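Local coordinates for 2-(3-amino-3-carboxypropyl)histidine synthase (Pyrococcus horikoshii, PDB 3LZD), which transfers the 3-amino-3-carboxypropyl group of S-adenosyl-L-methionine to a histidine of elongation factor 2, using a [4Fe-4S] cluster, as the first step of diphthamide biosynthesis, at residues V58-P63 against I111-S116; P130-V135 against H163-K168; R252-Q257 against P337-K342. One frame throughout, in Å; residues are numbered along the deposited sequence.

Contact 1: residues V58-P63 against I111-S116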
loop_
_atom_site.group_PDB
_atom_site.type_symbol
_atom_site.label_atom_id
_atom_site.label_comp_id
_atom_site.label_asym_id
_atom_site.label_seq_id
_atom_site.Cartn_x
_atom_site.Cartn_y
_atom_site.Cartn_z
ATOM N N VAL A 58 -9.852 -15.178 12.017
ATOM C CA VAL A 58 -8.480 -14.689 12.130
ATOM C C VAL A 58 -7.850 -14.303 10.791
ATOM O O VAL A 58 -8.189 -14.860 9.748
ATOM C CB VAL A 58 -7.587 -15.749 12.835
ATOM C CG1 VAL A 58 -7.387 -16.948 11.929
ATOM C CG2 VAL A 58 -6.250 -15.135 13.229
ATOM N N LEU A 59 -6.945 -13.328 10.840
ATOM C CA LEU A 59 -6.231 -12.859 9.658
ATOM C C LEU A 59 -4.789 -13.364 9.762
ATOM O O LEU A 59 -4.167 -13.264 10.820
ATOM C CB LEU A 59 -6.225 -11.330 9.612
ATOM C CG LEU A 59 -5.470 -10.707 8.428
ATOM C CD1 LEU A 59 -6.224 -10.988 7.121
ATOM C CD2 LEU A 59 -5.313 -9.200 8.647
ATOM N N ILE A 60 -4.252 -13.892 8.669
ATOM C CA ILE A 60 -2.883 -14.401 8.693
ATOM C C ILE A 60 -1.954 -13.630 7.763
ATOM O O ILE A 60 -2.195 -13.596 6.556
ATOM C CB ILE A 60 -2.825 -15.878 8.239
ATOM C CG1 ILE A 60 -3.738 -16.742 9.114
ATOM C CG2 ILE A 60 -1.384 -16.390 8.324
ATOM C CD1 ILE A 60 -3.685 -18.228 8.762
ATOM N N GLN A 61 -0.907 -13.001 8.291
ATOM C CA GLN A 61 0.020 -12.328 7.386
ATOM C C GLN A 61 1.253 -13.201 7.219
ATOM O O GLN A 61 1.563 -14.012 8.085
ATOM C CB GLN A 61 0.417 -10.909 7.851
ATOM C CG GLN A 61 0.349 -10.609 9.293
ATOM C CD GLN A 61 0.709 -9.157 9.603
ATOM O OE1 GLN A 61 0.562 -8.717 10.730
ATOM N NE2 GLN A 61 1.196 -8.419 8.605
ATOM N N SER A 62 1.947 -13.054 6.099
ATOM C CA SER A 62 3.132 -13.870 5.863
ATOM C C SER A 62 4.159 -13.190 4.958
ATOM O O SER A 62 3.812 -12.370 4.113
ATOM C CB SER A 62 2.720 -15.179 5.200
ATOM O OG SER A 62 2.010 -14.881 4.006
ATOM N N PRO A 63 5.443 -13.522 5.139
ATOM C CA PRO A 63 6.515 -12.950 4.315
ATOM C C PRO A 63 6.543 -13.766 3.028
ATOM O O PRO A 63 5.888 -14.806 2.944
ATOM C CB PRO A 63 7.771 -13.173 5.163
ATOM C CG PRO A 63 7.469 -14.485 5.835
ATOM C CD PRO A 63 5.998 -14.301 6.261
ATOM N N ILE A 111 -2.586 -13.685 13.023
ATOM C CA ILE A 111 -1.475 -14.624 13.098
ATOM C C ILE A 111 -0.389 -13.975 12.245
ATOM O O ILE A 111 -0.608 -13.679 11.076
ATOM C CB ILE A 111 -1.819 -16.009 12.517
ATOM C CG1 ILE A 111 -2.927 -16.659 13.345
ATOM C CG2 ILE A 111 -0.577 -16.917 12.563
ATOM C CD1 ILE A 111 -3.306 -18.056 12.859
ATOM N N HIS A 112 0.771 -13.729 12.844
ATOM C CA HIS A 112 1.871 -13.086 12.128
ATOM C C HIS A 112 2.977 -14.112 11.881
ATOM O O HIS A 112 3.742 -14.444 12.790
ATOM C CB HIS A 112 2.407 -11.921 12.956
ATOM C CG HIS A 112 3.487 -11.147 12.269
ATOM N ND1 HIS A 112 3.228 -10.037 11.494
ATOM C CD2 HIS A 112 4.825 -11.345 12.208
ATOM C CE1 HIS A 112 4.360 -9.585 10.985
ATOM N NE2 HIS A 112 5.345 -10.362 11.402
ATOM N N LEU A 113 3.067 -14.620 10.659
ATOM C CA LEU A 113 4.079 -15.637 10.373
ATOM C C LEU A 113 5.446 -15.086 10.017
ATOM O O LEU A 113 5.559 -13.998 9.444
ATOM C CB LEU A 113 3.631 -16.530 9.217
ATOM C CG LEU A 113 2.319 -17.303 9.364
ATOM C CD1 LEU A 113 2.093 -18.114 8.089
ATOM C CD2 LEU A 113 2.382 -18.223 10.576
ATOM N N GLY A 114 6.478 -15.848 10.371
ATOM C CA GLY A 114 7.840 -15.496 10.012
ATOM C C GLY A 114 8.661 -14.541 10.843
ATOM O O GLY A 114 9.867 -14.434 10.624
ATOM N N HIS A 115 8.049 -13.850 11.791
ATOM C CA HIS A 115 8.810 -12.910 12.602
ATOM C C HIS A 115 8.361 -12.986 14.044
ATOM O O HIS A 115 7.223 -13.367 14.329
ATOM C CB HIS A 115 8.607 -11.472 12.100
ATOM C CG HIS A 115 8.774 -11.314 10.621
ATOM N ND1 HIS A 115 7.735 -10.950 9.791
ATOM C CD2 HIS A 115 9.850 -11.495 9.820
ATOM C CE1 HIS A 115 8.163 -10.918 8.542
ATOM N NE2 HIS A 115 9.443 -11.246 8.531
ATOM N N SER A 116 9.258 -12.604 14.948
ATOM C CA SER A 116 8.956 -12.586 16.368
ATOM C C SER A 116 8.483 -11.178 16.725
ATOM O O SER A 116 8.678 -10.221 15.970
ATOM C CB SER A 116 10.192 -12.942 17.187
ATOM O OG SER A 116 11.282 -12.106 16.835
#
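Swung opposite its backbone N (chi1 -177°), the imidazole of His-112 comes beside the amide of Gln-61, whose extended chain is tilted toward it by a first torsion displaced to 26°. His-112 ND1 donates an almost straight bond to Gln-61 OE1, 3.1 Å long. The oxygen sits in the ring plane, yet the donor stands above the amide's own plane, the two planes being 82° apart. OE1 also takes the backbone N-H of Ala-98, its stronger partner, so glutamine suits a place where one oxygen must serve two donors. Through its other nitrogen, NE2, His-112 shares a hydrogen bond of 2.9 Å with His-115 ND1, and His-115 continues toward the iron-sulfur cluster, about 7 Å from its side chain. Gln-61 and His-112 belong to adjacent parallel strands, 57-61 and 109-114, inside a five-stranded mixed sheet. Ile-111 lies between two rungs: its N gives a bond of 2.7 Å to Leu-59 O, while its O receives Gln-61 N at 2.9 Å. Leu-113 N then bonds to Gln-61 O. Ile-60 and Ile-111 run side by side on the opposite face, where these branched apolar chains pack beneath helix 67-78. Farther along, Pro-63 CD rests 3.2 Å from Leu-113 O. Gly-114 has a positive phi, and a CB there would strike both Pro-63 CG and the carbonyl oxygen of Leu-113.

Contact 2: residues P130-V135 against H163-K168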
loop_
_atom_site.group_PDB
_atom_site.type_symbol
_atom_site.label_atom_id
_atom_site.label_comp_id
_atom_site.label_asym_id
_atom_site.label_seq_id
_atom_site.Cartn_x
_atom_site.Cartn_y
_atom_site.Cartn_z
ATOM N N PRO A 130 7.679 -17.111 14.730
ATOM C CA PRO A 130 9.051 -16.939 14.238
ATOM C C PRO A 130 9.558 -18.123 13.401
ATOM O O PRO A 130 9.232 -19.283 13.662
ATOM C CB PRO A 130 9.872 -16.776 15.521
ATOM C CG PRO A 130 8.891 -16.291 16.527
ATOM C CD PRO A 130 7.634 -17.056 16.203
ATOM N N ALA A 131 10.375 -17.817 12.402
ATOM C CA ALA A 131 10.956 -18.839 11.543
ATOM C C ALA A 131 12.376 -19.120 12.034
ATOM O O ALA A 131 13.174 -18.203 12.214
ATOM C CB ALA A 131 10.990 -18.348 10.098
ATOM N N PHE A 132 12.682 -20.390 12.248
ATOM C CA PHE A 132 14.005 -20.786 12.711
ATOM C C PHE A 132 14.645 -21.706 11.687
ATOM O O PHE A 132 14.077 -22.740 11.338
ATOM C CB PHE A 132 13.910 -21.499 14.068
ATOM C CG PHE A 132 13.365 -20.629 15.165
ATOM C CD1 PHE A 132 12.047 -20.744 15.570
ATOM C CD2 PHE A 132 14.158 -19.645 15.745
ATOM C CE1 PHE A 132 11.526 -19.889 16.533
ATOM C CE2 PHE A 132 13.647 -18.788 16.707
ATOM C CZ PHE A 132 12.329 -18.907 17.103
ATOM N N ALA A 133 15.820 -21.321 11.197
ATOM C CA ALA A 133 16.541 -22.132 10.217
ATOM C C ALA A 133 17.190 -23.291 10.951
ATOM O O ALA A 133 17.694 -23.135 12.061
ATOM C CB ALA A 133 17.604 -21.296 9.516
ATOM N N ARG A 134 17.182 -24.457 10.327
ATOM C CA ARG A 134 17.750 -25.638 10.947
ATOM C C ARG A 134 19.279 -25.673 11.028
ATOM O O ARG A 134 19.834 -26.192 11.986
ATOM C CB ARG A 134 17.273 -26.882 10.194
ATOM C CG ARG A 134 17.553 -28.184 10.915
ATOM C CD ARG A 134 16.835 -29.332 10.245
ATOM N NE ARG A 134 15.384 -29.135 10.240
ATOM C CZ ARG A 134 14.583 -29.350 11.282
ATOM N NH1 ARG A 134 15.080 -29.780 12.435
ATOM N NH2 ARG A 134 13.277 -29.136 11.169
ATOM N N VAL A 135 19.958 -25.109 10.035
ATOM C CA VAL A 135 21.412 -25.176 9.998
ATOM C C VAL A 135 22.187 -24.976 11.310
ATOM O O VAL A 135 22.019 -23.974 12.013
ATOM C CB VAL A 135 21.985 -24.213 8.941
ATOM C CG1 VAL A 135 21.650 -22.761 9.305
ATOM C CG2 VAL A 135 23.500 -24.412 8.843
ATOM N N HIS A 163 18.705 -17.653 13.069
ATOM C CA HIS A 163 19.763 -18.476 13.664
ATOM C C HIS A 163 19.895 -18.234 15.165
ATOM O O HIS A 163 20.830 -18.737 15.800
ATOM C CB HIS A 163 21.115 -18.174 12.999
ATOM C CG HIS A 163 21.118 -18.388 11.520
ATOM N ND1 HIS A 163 20.746 -19.582 10.942
ATOM C CD2 HIS A 163 21.414 -17.551 10.500
ATOM C CE1 HIS A 163 20.808 -19.468 9.628
ATOM N NE2 HIS A 163 21.210 -18.245 9.334
ATOM N N ILE A 164 18.953 -17.479 15.730
ATOM C CA ILE A 164 18.991 -17.113 17.147
ATOM C C ILE A 164 19.020 -18.282 18.128
ATOM O O ILE A 164 19.677 -18.208 19.164
ATOM C CB ILE A 164 17.807 -16.138 17.493
ATOM C CG1 ILE A 164 18.098 -15.391 18.798
ATOM C CG2 ILE A 164 16.505 -16.893 17.589
ATOM C CD1 ILE A 164 19.208 -14.345 18.684
ATOM N N HIS A 165 18.328 -19.366 17.801
ATOM C CA HIS A 165 18.310 -20.533 18.669
ATOM C C HIS A 165 19.689 -21.170 18.690
ATOM O O HIS A 165 19.992 -21.940 19.582
ATOM C CB HIS A 165 17.290 -21.560 18.171
ATOM C CG HIS A 165 17.498 -21.972 16.746
ATOM N ND1 HIS A 165 17.481 -21.068 15.704
ATOM C CD2 HIS A 165 17.735 -23.184 16.189
ATOM C CE1 HIS A 165 17.697 -21.706 14.567
ATOM N NE2 HIS A 165 17.855 -22.991 14.833
ATOM N N GLN A 166 20.524 -20.837 17.710
ATOM C CA GLN A 166 21.869 -21.401 17.639
ATOM C C GLN A 166 22.924 -20.603 18.412
ATOM O O GLN A 166 24.066 -21.040 18.535
ATOM C CB GLN A 166 22.304 -21.522 16.175
ATOM C CG GLN A 166 21.570 -22.591 15.372
ATOM C CD GLN A 166 22.190 -23.966 15.507
ATOM O OE1 GLN A 166 23.417 -24.113 15.479
ATOM N NE2 GLN A 166 21.348 -24.984 15.628
ATOM N N LEU A 167 22.543 -19.451 18.954
ATOM C CA LEU A 167 23.488 -18.613 19.686
ATOM C C LEU A 167 24.071 -19.275 20.937
ATOM O O LEU A 167 25.246 -19.069 21.260
ATOM C CB LEU A 167 22.826 -17.289 20.053
ATOM C CG LEU A 167 23.702 -16.052 19.933
ATOM C CD1 LEU A 167 24.306 -15.986 18.531
ATOM C CD2 LEU A 167 22.866 -14.806 20.213
ATOM N N LYS A 168 23.266 -20.070 21.639
ATOM C CA LYS A 168 23.742 -20.764 22.840
ATOM C C LYS A 168 24.899 -21.707 22.493
ATOM O O LYS A 168 25.899 -21.765 23.209
ATOM C CB LYS A 168 22.610 -21.574 23.496
HETATM O O HOH W 1 20.272 -21.824 12.321
HETATM O O HOH W 2 18.582 -25.719 14.522
#
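His-165 lies against Phe-132, whose CB sits over one face of the imidazole, 4.1 Å from the His-165 ring centroid, in a CH-pi contact. The rings form an offset edge-to-face pair with planes 75° apart, the phenyl edge directed at the imidazole face. With CG between the backbone N and the carbonyl carbon (chi1 55°), the His-165 ring is directed toward Phe-132, and Gln-166 CG backs its other face. Ile-164 CG2 meets the phenyl rim at Phe-132 CE2, 3.5 Å away. Nearby, Val-135 CG1 packs 3.4 Å from CE1 of His-163, with the small Ala-133 methyl beside it. Two waters join the polar edges: one links His-163 ND1, at 2.7 Å, to Val-135 O, and the other bridges His-165 NE2, at 2.8 Å, to Arg-134 O. Gln-166 NE2 binds the second water weakly, while its OE1 accepts the N-H of Val-137. A leucine in place of His-165 would probably leave this second water without its ring nitrogen and cost Phe-132 its aromatic partner. Farther out, His-39 meets the His-165 ring and bonds to Phe-132 O. The contact thus lays the loop between strand 126-130 and helix 138-143 against the entry to helix 167-176, with Ile-164 and Leu-167 packed on strand 154-159.

Contact 3: residues R252-Q257 against P337-K342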
loop_
_atom_site.group_PDB
_atom_site.type_symbol
_atom_site.label_atom_id
_atom_site.label_comp_id
_atom_site.label_asym_id
_atom_site.label_seq_id
_atom_site.Cartn_x
_atom_site.Cartn_y
_atom_site.Cartn_z
ATOM N N ARG A 252 31.539 5.828 1.126
ATOM C CA ARG A 252 31.846 6.733 0.023
ATOM C C ARG A 252 30.590 6.919 -0.814
ATOM O O ARG A 252 30.251 8.042 -1.202
ATOM C CB ARG A 252 32.975 6.165 -0.848
ATOM N N LYS A 253 29.896 5.814 -1.075
ATOM C CA LYS A 253 28.676 5.849 -1.868
ATOM C C LYS A 253 27.642 6.773 -1.240
ATOM O O LYS A 253 26.904 7.455 -1.950
ATOM C CB LYS A 253 28.095 4.443 -2.019
ATOM N N ARG A 254 27.580 6.797 0.090
ATOM C CA ARG A 254 26.628 7.674 0.760
ATOM C C ARG A 254 27.075 9.129 0.602
ATOM O O ARG A 254 26.254 10.010 0.333
ATOM C CB ARG A 254 26.485 7.318 2.252
ATOM C CG ARG A 254 25.899 5.928 2.531
ATOM C CD ARG A 254 24.735 5.591 1.593
ATOM N NE ARG A 254 23.574 6.457 1.772
ATOM C CZ ARG A 254 22.580 6.565 0.893
ATOM N NH1 ARG A 254 22.600 5.862 -0.234
ATOM N NH2 ARG A 254 21.561 7.378 1.138
ATOM N N TRP A 255 28.370 9.394 0.769
ATOM C CA TRP A 255 28.859 10.761 0.595
ATOM C C TRP A 255 28.446 11.235 -0.793
ATOM O O TRP A 255 27.924 12.340 -0.954
ATOM C CB TRP A 255 30.383 10.838 0.738
ATOM C CG TRP A 255 30.835 10.749 2.154
ATOM C CD1 TRP A 255 31.426 9.681 2.763
ATOM C CD2 TRP A 255 30.666 11.747 3.170
ATOM N NE1 TRP A 255 31.631 9.947 4.099
ATOM C CE2 TRP A 255 31.172 11.209 4.375
ATOM C CE3 TRP A 255 30.132 13.043 3.180
ATOM C CZ2 TRP A 255 31.161 11.922 5.581
ATOM C CZ3 TRP A 255 30.121 13.753 4.379
ATOM C CH2 TRP A 255 30.632 13.189 5.563
ATOM N N ALA A 256 28.662 10.381 -1.790
ATOM C CA ALA A 256 28.294 10.705 -3.162
ATOM C C ALA A 256 26.836 11.142 -3.175
ATOM O O ALA A 256 26.513 12.256 -3.586
ATOM C CB ALA A 256 28.489 9.480 -4.072
ATOM N N GLN A 257 25.959 10.259 -2.706
ATOM C CA GLN A 257 24.535 10.559 -2.664
ATOM C C GLN A 257 24.276 11.897 -1.981
ATOM O O GLN A 257 23.490 12.706 -2.474
ATOM C CB GLN A 257 23.786 9.441 -1.939
ATOM C CG GLN A 257 23.122 8.432 -2.872
ATOM C CD GLN A 257 21.743 8.889 -3.326
ATOM O OE1 GLN A 257 20.872 9.193 -2.501
ATOM N NE2 GLN A 257 21.524 8.901 -4.629
ATOM N N PRO A 337 18.206 11.795 -5.589
ATOM C CA PRO A 337 18.917 11.425 -4.362
ATOM C C PRO A 337 17.961 11.233 -3.186
ATOM O O PRO A 337 17.043 12.039 -2.967
ATOM C CB PRO A 337 19.872 12.597 -4.150
ATOM C CG PRO A 337 19.143 13.745 -4.760
ATOM C CD PRO A 337 18.570 13.155 -6.023
ATOM N N VAL A 338 18.161 10.147 -2.444
ATOM C CA VAL A 338 17.329 9.850 -1.281
ATOM C C VAL A 338 18.257 9.592 -0.088
ATOM O O VAL A 338 19.173 8.779 -0.173
ATOM C CB VAL A 338 16.398 8.633 -1.561
ATOM C CG1 VAL A 338 17.219 7.404 -1.928
ATOM C CG2 VAL A 338 15.508 8.370 -0.353
ATOM N N LEU A 339 18.020 10.302 1.014
ATOM C CA LEU A 339 18.868 10.210 2.210
ATOM C C LEU A 339 18.159 9.817 3.508
ATOM O O LEU A 339 16.923 9.824 3.593
ATOM C CB LEU A 339 19.524 11.569 2.466
ATOM C CG LEU A 339 20.168 12.400 1.345
ATOM C CD1 LEU A 339 20.466 13.788 1.896
ATOM C CD2 LEU A 339 21.434 11.750 0.850
ATOM N N THR A 340 18.963 9.498 4.524
ATOM C CA THR A 340 18.443 9.181 5.854
ATOM C C THR A 340 18.533 10.482 6.669
ATOM O O THR A 340 19.242 11.427 6.280
ATOM C CB THR A 340 19.301 8.151 6.602
ATOM O OG1 THR A 340 20.558 8.754 6.947
ATOM C CG2 THR A 340 19.529 6.909 5.756
ATOM N N PRO A 341 17.838 10.541 7.817
ATOM C CA PRO A 341 17.863 11.737 8.664
ATOM C C PRO A 341 19.287 12.164 9.034
ATOM O O PRO A 341 19.634 13.346 8.968
ATOM C CB PRO A 341 17.076 11.306 9.899
ATOM C CG PRO A 341 16.172 10.223 9.382
ATOM C CD PRO A 341 17.058 9.463 8.450
ATOM N N LYS A 342 20.100 11.192 9.430
ATOM C CA LYS A 342 21.472 11.451 9.832
ATOM C C LYS A 342 22.305 12.041 8.709
ATOM O O LYS A 342 23.189 12.867 8.943
ATOM C CB LYS A 342 22.128 10.164 10.339
ATOM C CG LYS A 342 21.938 9.900 11.837
ATOM C CD LYS A 342 20.472 9.768 12.208
ATOM C CE LYS A 342 20.305 9.385 13.673
ATOM N NZ LYS A 342 20.911 10.382 14.604
#
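The outer edge of the four-stranded parallel sheet is the setting here: strand 338-339 is its last strand, and helix 248-261 runs up to it, the Gln-257 end coming close. Pro-337 and Leu-339 bond by their backbones to Tyr-318 and Val-320 of the neighbouring strand, leaving the N-H and C=O of Val-338 to face outward, and two helix side chains take them up. Gln-257 OE1 accepts Val-338 N at 2.9 Å, in the amide plane and on a lone pair. Arg-254 NH2 donates to Val-338 O over 3.1 Å, and this bond lies in the carbonyl plane and near the guanidinium plane as well. Together they occupy the N-H and C=O of Val-338, much as a further strand would, glutamine supplying an acceptor and arginine a donor. The chi1 of Gln-257, -99°, lies off the usual staggered positions, which probably reflects the reach to Val-338, and the chain then bends so that NE2 passes 3.6 Å from Pro-337 CA. Its OE1 also faces Val-338 O at 2.9 Å, two acceptors whose repulsion the nearby arginine charge would probably ease. Arg-254 folds at chi2 and chi3 (-41° and -65°), bringing the guanidinium back so that Gln-257 CB covers the rim of one face. Arg-254 NE makes a salt bridge with Glu-343, which is likely to hold the group in this turn. Leu-339 CD2 lies 4.0 Å from the backbone carbonyl carbon of Gln-257, a van der Waals contact. Around the contact, helix 325-328 packs Leu-328 on Arg-254, strand 317-320 flanks the inner side of strand 338-339, and helix 341-347 begins just after Thr-340, its N-cap.

Read from the N terminus, the three contacts follow one another in series, none enclosing or crossing another. Contact 1 joins neighbouring strands of the first five-stranded sheet and closes a loop of 47 residues holding helix 67-78, strand 83-87, the cluster ligand Cys-95 and helix 99-104. Contact 2 closes a shorter loop of 27 residues and passes from that sheet to the second, which includes strand 154-159. The two adjoin, Ser-116 CB lying 3.7 Å from Pro-130 CG. Cys-199 falls between contacts 2 and 3. Contact 3, on the opposite side of the chain's centre from both, closes 79 residues containing Cys-323 and binds helix 248-261 to the edge of the third sheet.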